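Local coordinates for glucose import ATP-binding protein GlcV (Sulfolobus solfataricus, PDB 1OXX), which hydrolyses ATP to power glucose uptake, as the energy-coupling subunit of the GlcSTUV ABC transporter, at residues Ala238-Val251 and Ser266-Pro278. The protein carries 1 engineered substitution. Sequence-based numbering, arbitrary orientation.
Sequences ASLIGEINELEGKV and SVSSDRAIIGIRP
Arg277, just after strand 271-276, reaches back to Ala238 in the last turn of helix 235-241. Its CB lies 3.7 Å from Glu243 O. CG and CD pass the same carbonyl oxygen, and CG also touches Ile244 CG1. The chain is extended from CG to NE, which carries the guanidinium to the helix end. There NH1 and NH2 grip Ala238 O end-on, each at 3.0 Å. NH1 also donates to Glu243 O at 3.0 Å, from above that carbonyl's plane, and weakly to Gly242 O. NH2 has a further bond to Tyr229 O and meets Ile241 CG2. Ile244 CD1 lies over one guanidinium face. The arginine thus ties the end of helix 235-241 to a five-stranded sheet in which strands 245-252 and 271-276 are antiparallel neighbours. Strand 348-351 of this sheet belongs to a C-terminal domain that is probably OB-like. Backbone bonds join Asn245 with Ile276, Leu247 with Ile274 and Gly249 with Ala272. Asn245 ND2 adds a bond to Ile276 O at 2.9 Å, on the opposite face of that carbonyl from Asn245 N. Asn245 OD1 accepts a hydrogen bond from Phe325 N. Glu248 OE2 forms a salt bridge with Arg271 NE at 2.6 Å through its anti lone pair. The carboxylate and guanidinium planes are 65° apart, and Glu248 OE1 makes a second salt bridge, to Lys352 NZ. Val251 CG2 packs against Val267 CG2 and Ala272 CB.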
ATOM      1  N   ALA A 238      10.190   5.281   5.039  1.00  4.40           N
ATOM      2  CA  ALA A 238      10.953   4.043   4.968  1.00  6.02           C
ATOM      3  C   ALA A 238      10.196   2.886   5.588  1.00  5.99           C
ATOM      4  O   ALA A 238      10.200   1.785   5.047  1.00  6.43           O
ATOM      5  CB  ALA A 238      12.279   4.205   5.663  1.00  7.50           C
ATOM      6  N   SER A 239       9.572   3.130   6.737  1.00  5.55           N
ATOM      7  CA  SER A 239       8.845   2.085   7.454  1.00  7.27           C
ATOM      8  C   SER A 239       7.470   1.787   6.865  1.00  5.26           C
ATOM      9  O   SER A 239       6.964   0.681   6.985  1.00  8.14           O
ATOM     10  CB  SER A 239       8.719   2.459   8.926  1.00  9.66           C
ATOM     11  OG  SER A 239       7.783   3.493   9.128  1.00 12.84           O
ATOM     12  N   LEU A 240       6.861   2.768   6.218  1.00  7.13           N
ATOM     13  CA  LEU A 240       5.563   2.531   5.601  1.00  7.54           C
ATOM     14  C   LEU A 240       5.671   1.580   4.407  1.00  8.76           C
ATOM     15  O   LEU A 240       4.742   0.783   4.136  1.00  9.42           O
ATOM     16  CB  LEU A 240       4.913   3.856   5.183  1.00  5.47           C
ATOM     17  CG  LEU A 240       4.293   4.620   6.336  1.00  9.79           C
ATOM     18  CD1 LEU A 240       4.050   6.085   5.972  1.00 10.53           C
ATOM     19  CD2 LEU A 240       3.001   3.914   6.773  1.00 12.45           C
ATOM     20  N   ILE A 241       6.790   1.663   3.685  1.00  5.86           N
ATOM     21  CA  ILE A 241       6.963   0.868   2.481  1.00  5.15           C
ATOM     22  C   ILE A 241       7.550  -0.521   2.742  1.00  5.39           C
ATOM     23  O   ILE A 241       7.545  -1.354   1.849  1.00  7.74           O
ATOM     24  CB  ILE A 241       7.792   1.669   1.437  1.00  9.09           C
ATOM     25  CG1 ILE A 241       7.777   1.003   0.051  1.00 12.01           C
ATOM     26  CG2 ILE A 241       9.198   1.852   1.919  1.00 10.48           C
ATOM     27  CD1 ILE A 241       6.512   1.235  -0.732  1.00 15.12           C
ATOM     28  N   GLY A 242       8.043  -0.764   3.960  1.00  6.21           N
ATOM     29  CA  GLY A 242       8.602  -2.062   4.311  1.00  7.44           C
ATOM     30  C   GLY A 242       9.245  -2.076   5.682  1.00  6.86           C
ATOM     31  O   GLY A 242       9.479  -1.023   6.276  1.00  6.67           O
ATOM     32  N   GLU A 243       9.566  -3.269   6.166  1.00  8.16           N
ATOM     33  CA  GLU A 243      10.223  -3.409   7.455  1.00  9.06           C
ATOM     34  C   GLU A 243      11.564  -2.718   7.468  1.00  3.94           C
ATOM     35  O   GLU A 243      12.329  -2.771   6.498  1.00  6.79           O
ATOM     36  CB  GLU A 243      10.436  -4.887   7.807  1.00  9.72           C
ATOM     37  CG  GLU A 243       9.148  -5.650   8.009  1.00 12.15           C
ATOM     38  CD  GLU A 243       9.346  -6.939   8.780  1.00 17.15           C
ATOM     39  OE1 GLU A 243      10.368  -7.611   8.547  1.00 16.21           O
ATOM     40  OE2 GLU A 243       8.473  -7.271   9.613  1.00 25.12           O
ATOM     41  N   ILE A 244      11.844  -2.064   8.583  1.00  5.88           N
ATOM     42  CA  ILE A 244      13.127  -1.412   8.759  1.00  6.90           C
ATOM     43  C   ILE A 244      13.447  -1.243  10.240  1.00  6.82           C
ATOM     44  O   ILE A 244      12.549  -1.051  11.067  1.00  7.43           O
ATOM     45  CB  ILE A 244      13.157  -0.033   8.039  1.00  5.89           C
ATOM     46  CG1 ILE A 244      14.592   0.483   7.950  1.00  5.80           C
ATOM     47  CG2 ILE A 244      12.257   0.962   8.743  1.00  6.00           C
ATOM     48  CD1 ILE A 244      14.803   1.576   6.910  1.00  5.04           C
ATOM     49  N   ASN A 245      14.734  -1.363  10.563  1.00  4.10           N
ATOM     50  CA  ASN A 245      15.251  -1.036  11.869  1.00  6.03           C
ATOM     51  C   ASN A 245      15.561   0.455  11.934  1.00  6.05           C
ATOM     52  O   ASN A 245      16.237   0.993  11.053  1.00  6.53           O
ATOM     53  CB  ASN A 245      16.541  -1.812  12.120  1.00  5.26           C
ATOM     54  CG  ASN A 245      16.313  -3.297  12.172  1.00  6.28           C
ATOM     55  OD1 ASN A 245      15.757  -3.802  13.145  1.00  8.30           O
ATOM     56  ND2 ASN A 245      16.753  -4.014  11.136  1.00  5.12           N
ATOM     57  N   GLU A 246      15.080   1.105  12.981  1.00  7.06           N
ATOM     58  CA  GLU A 246      15.325   2.530  13.210  1.00  5.99           C
ATOM     59  C   GLU A 246      16.161   2.680  14.467  1.00  8.89           C
ATOM     60  O   GLU A 246      15.748   2.230  15.547  1.00  9.84           O
ATOM     61  CB  GLU A 246      14.001   3.272  13.396  1.00  9.40           C
ATOM     62  CG  GLU A 246      12.975   3.026  12.308  1.00 18.70           C
ATOM     63  CD  GLU A 246      11.644   3.704  12.574  1.00 30.60           C
ATOM     64  OE1 GLU A 246      11.580   4.649  13.407  1.00 15.82           O
ATOM     65  OE2 GLU A 246      10.656   3.289  11.928  1.00 21.70           O
ATOM     66  N   LEU A 247      17.330   3.300  14.325  1.00  7.94           N
ATOM     67  CA  LEU A 247      18.240   3.483  15.461  1.00  7.55           C
ATOM     68  C   LEU A 247      18.673   4.920  15.512  1.00 10.70           C
ATOM     69  O   LEU A 247      18.804   5.556  14.476  1.00 14.80           O
ATOM     70  CB  LEU A 247      19.511   2.657  15.302  1.00 11.63           C
ATOM     71  CG  LEU A 247      19.405   1.147  15.215  1.00 16.15           C
ATOM     72  CD1 LEU A 247      19.228   0.803  13.769  1.00 16.11           C
ATOM     73  CD2 LEU A 247      20.650   0.491  15.783  1.00 14.67           C
ATOM     74  N   GLU A 248      18.937   5.424  16.708  1.00  6.60           N
ATOM     75  CA  GLU A 248      19.414   6.789  16.872  1.00  8.81           C
ATOM     76  C   GLU A 248      20.821   6.766  17.448  1.00  6.34           C
ATOM     77  O   GLU A 248      21.124   5.997  18.370  1.00  8.43           O
ATOM     78  CB  GLU A 248      18.492   7.582  17.811  1.00  9.91           C
ATOM     79  CG  GLU A 248      18.924   9.041  17.968  1.00 14.84           C
ATOM     80  CD  GLU A 248      18.129   9.824  19.003  1.00 25.68           C
ATOM     81  OE1 GLU A 248      16.900   9.630  19.088  1.00 19.30           O
ATOM     82  OE2 GLU A 248      18.737  10.656  19.726  1.00 18.57           O
ATOM     83  N   GLY A 249      21.690   7.614  16.919  1.00  6.76           N
ATOM     84  CA  GLY A 249      23.042   7.685  17.426  1.00  7.59           C
ATOM     85  C   GLY A 249      23.662   9.054  17.339  1.00  7.63           C
ATOM     86  O   GLY A 249      23.039  10.020  16.898  1.00  8.50           O
ATOM     87  N   LYS A 250      24.921   9.117  17.752  1.00  7.87           N
ATOM     88  CA  LYS A 250      25.677  10.348  17.760  1.00  7.75           C
ATOM     89  C   LYS A 250      26.565  10.442  16.529  1.00  8.91           C
ATOM     90  O   LYS A 250      27.282   9.504  16.195  1.00  8.94           O
ATOM     91  CB  LYS A 250      26.545  10.414  19.017  1.00 13.44           C
ATOM     92  CG  LYS A 250      27.336  11.706  19.145  1.00 16.11           C
ATOM     93  CD  LYS A 250      28.271  11.709  20.348  1.00 26.25           C
ATOM     94  CE  LYS A 250      28.900  13.089  20.546  1.00 27.34           C
ATOM     95  NZ  LYS A 250      29.789  13.160  21.743  1.00 37.81           N
ATOM     96  N   VAL A 251      26.544  11.594  15.873  1.00  8.52           N
ATOM     97  CA  VAL A 251      27.394  11.810  14.717  1.00  9.22           C
ATOM     98  C   VAL A 251      28.831  12.078  15.172  1.00  6.71           C
ATOM     99  O   VAL A 251      29.062  12.955  16.014  1.00 11.24           O
ATOM    100  CB  VAL A 251      26.871  13.002  13.898  1.00  5.76           C
ATOM    101  CG1 VAL A 251      27.932  13.486  12.894  1.00 11.23           C
ATOM    102  CG2 VAL A 251      25.562  12.621  13.206  1.00 12.16           C
ATOM    103  N   SER A 266      27.274  10.045   7.705  1.00 10.60           N
ATOM    104  CA  SER A 266      27.180  11.266   8.486  1.00  9.70           C
ATOM    105  C   SER A 266      26.045  12.155   7.972  1.00 11.17           C
ATOM    106  O   SER A 266      25.531  11.967   6.880  1.00  9.95           O
ATOM    107  CB  SER A 266      28.516  12.016   8.414  1.00 14.48           C
ATOM    108  OG  SER A 266      28.532  13.159   9.256  1.00 18.94           O
ATOM    109  N   VAL A 267      25.638  13.085   8.823  1.00 11.90           N
ATOM    110  CA  VAL A 267      24.689  14.134   8.487  1.00 10.10           C
ATOM    111  C   VAL A 267      25.192  15.361   9.244  1.00 12.89           C
ATOM    112  O   VAL A 267      26.069  15.248  10.102  1.00 10.09           O
ATOM    113  CB  VAL A 267      23.236  13.811   8.896  1.00 12.12           C
ATOM    114  CG1 VAL A 267      22.629  12.765   7.977  1.00 15.55           C
ATOM    115  CG2 VAL A 267      23.175  13.372  10.338  1.00 17.39           C
ATOM    116  N   SER A 268      24.611  16.516   8.936  1.00 13.82           N
ATOM    117  CA  SER A 268      25.042  17.795   9.485  1.00 17.02           C
ATOM    118  C   SER A 268      24.633  18.060  10.938  1.00 15.72           C
ATOM    119  O   SER A 268      25.195  18.942  11.596  1.00 22.91           O
ATOM    120  CB  SER A 268      24.481  18.903   8.595  1.00 13.19           C
ATOM    121  OG  SER A 268      25.080  18.869   7.312  1.00 26.75           O
ATOM    122  N   SER A 269      23.671  17.297  11.437  1.00 11.55           N
ATOM    123  CA  SER A 269      23.155  17.473  12.790  1.00  9.72           C
ATOM    124  C   SER A 269      23.979  16.754  13.869  1.00 12.15           C
ATOM    125  O   SER A 269      24.867  15.961  13.565  1.00 12.56           O
ATOM    126  CB  SER A 269      21.700  16.999  12.837  1.00  9.33           C
ATOM    127  OG  SER A 269      21.583  15.662  12.374  1.00 12.66           O
ATOM    128  N   ASP A 270      23.644  17.006  15.133  1.00 10.57           N
ATOM    129  CA  ASP A 270      24.366  16.444  16.266  1.00 11.42           C
ATOM    130  C   ASP A 270      24.138  14.944  16.384  1.00 11.28           C
ATOM    131  O   ASP A 270      25.046  14.181  16.725  1.00  8.69           O
ATOM    132  CB  ASP A 270      23.903  17.131  17.550  1.00 16.14           C
ATOM    133  CG  ASP A 270      24.563  18.481  17.756  0.50 18.15           C
ATOM    134  OD1 ASP A 270      25.587  18.757  17.089  0.50 15.82           O
ATOM    135  OD2 ASP A 270      24.133  19.327  18.566  0.50 21.14           O
ATOM    136  N   ARG A 271      22.910  14.537  16.114  1.00  8.00           N
ATOM    137  CA  ARG A 271      22.546  13.131  16.183  1.00  5.78           C
ATOM    138  C   ARG A 271      21.875  12.736  14.883  1.00  8.98           C
ATOM    139  O   ARG A 271      21.466  13.588  14.095  1.00  8.02           O
ATOM    140  CB  ARG A 271      21.623  12.893  17.370  1.00  8.05           C
ATOM    141  CG  ARG A 271      22.273  13.286  18.694  1.00  8.25           C
ATOM    142  CD  ARG A 271      21.422  12.967  19.902  1.00 16.49           C
ATOM    143  NE  ARG A 271      21.209  11.539  20.082  1.00 14.21           N
ATOM    144  CZ  ARG A 271      22.102  10.714  20.598  1.00 12.37           C
ATOM    145  NH1 ARG A 271      23.290  11.172  20.973  1.00 18.57           N
ATOM    146  NH2 ARG A 271      21.806   9.431  20.743  1.00 19.19           N
ATOM    147  N   ALA A 272      21.760  11.435  14.662  1.00  5.49           N
ATOM    148  CA  ALA A 272      21.194  10.923  13.420  1.00  8.21           C
ATOM    149  C   ALA A 272      20.316   9.724  13.655  1.00  7.79           C
ATOM    150  O   ALA A 272      20.496   8.990  14.616  1.00  7.84           O
ATOM    151  CB  ALA A 272      22.300  10.530  12.462  1.00  7.19           C
ATOM    152  N   ILE A 273      19.373   9.529  12.734  1.00  7.10           N
ATOM    153  CA  ILE A 273      18.559   8.339  12.709  1.00  7.40           C
ATOM    154  C   ILE A 273      19.112   7.451  11.606  1.00  8.29           C
ATOM    155  O   ILE A 273      19.311   7.903  10.478  1.00  7.94           O
ATOM    156  CB  ILE A 273      17.112   8.687  12.424  1.00  9.79           C
ATOM    157  CG1 ILE A 273      16.561   9.580  13.540  1.00 16.07           C
ATOM    158  CG2 ILE A 273      16.285   7.417  12.268  1.00 16.32           C
ATOM    159  CD1 ILE A 273      15.204  10.171  13.239  1.00 30.27           C
ATOM    160  N   ILE A 274      19.399   6.208  11.952  1.00  8.28           N
ATOM    161  CA  ILE A 274      19.868   5.228  10.997  1.00  7.23           C
ATOM    162  C   ILE A 274      18.695   4.312  10.671  1.00  6.74           C
ATOM    163  O   ILE A 274      17.992   3.863  11.568  1.00  7.07           O
ATOM    164  CB  ILE A 274      21.018   4.393  11.628  1.00  9.32           C
ATOM    165  CG1 ILE A 274      22.273   5.237  11.835  1.00 12.71           C
ATOM    166  CG2 ILE A 274      21.333   3.159  10.784  1.00  8.35           C
ATOM    167  CD1 ILE A 274      22.984   5.549  10.566  1.00  9.17           C
ATOM    168  N   GLY A 275      18.519   4.033   9.381  1.00  5.47           N
ATOM    169  CA  GLY A 275      17.566   3.055   8.908  1.00  5.87           C
ATOM    170  C   GLY A 275      18.310   1.934   8.219  1.00  5.95           C
ATOM    171  O   GLY A 275      19.095   2.175   7.299  1.00  7.51           O
ATOM    172  N   ILE A 276      18.096   0.703   8.681  1.00  5.06           N
ATOM    173  CA  ILE A 276      18.708  -0.462   8.032  1.00  5.22           C
ATOM    174  C   ILE A 276      17.676  -1.587   7.998  1.00  4.72           C
ATOM    175  O   ILE A 276      17.150  -2.029   9.028  1.00  5.46           O
ATOM    176  CB  ILE A 276      20.072  -0.873   8.701  1.00  5.75           C
ATOM    177  CG1 ILE A 276      20.812  -1.923   7.855  1.00  5.92           C
ATOM    178  CG2 ILE A 276      19.903  -1.341  10.139  1.00  7.54           C
ATOM    179  CD1 ILE A 276      21.525  -1.348   6.624  1.00  7.95           C
ATOM    180  N   ARG A 277      17.327  -2.004   6.789  1.00  3.54           N
ATOM    181  CA  ARG A 277      16.324  -3.048   6.641  1.00  3.60           C
ATOM    182  C   ARG A 277      16.882  -4.408   7.069  1.00  5.16           C
ATOM    183  O   ARG A 277      18.088  -4.663   6.967  1.00  5.07           O
ATOM    184  CB  ARG A 277      15.809  -3.072   5.210  1.00  4.59           C
ATOM    185  CG  ARG A 277      15.083  -1.807   4.805  1.00  4.93           C
ATOM    186  CD  ARG A 277      14.214  -1.991   3.545  1.00  4.71           C
ATOM    187  NE  ARG A 277      13.731  -0.706   3.065  1.00  4.06           N
ATOM    188  CZ  ARG A 277      12.703  -0.040   3.577  1.00  3.90           C
ATOM    189  NH1 ARG A 277      11.977  -0.555   4.566  1.00  5.14           N
ATOM    190  NH2 ARG A 277      12.359   1.136   3.060  1.00  5.14           N
ATOM    191  N   PRO A 278      16.022  -5.303   7.554  1.00  5.10           N
ATOM    192  CA  PRO A 278      16.497  -6.612   8.046  1.00  4.71           C
ATOM    193  C   PRO A 278      17.275  -7.420   7.017  1.00  5.31           C
ATOM    194  O   PRO A 278      18.196  -8.128   7.390  1.00  6.17           O
ATOM    195  CB  PRO A 278      15.216  -7.311   8.473  1.00  5.32           C
ATOM    196  CG  PRO A 278      14.153  -6.604   7.732  1.00  7.91           C
ATOM    197  CD  PRO A 278      14.567  -5.162   7.719  1.00  5.86           C
TER
HETATM  198  O   HOH W   1      27.717  15.002  17.308  1.00 32.02           O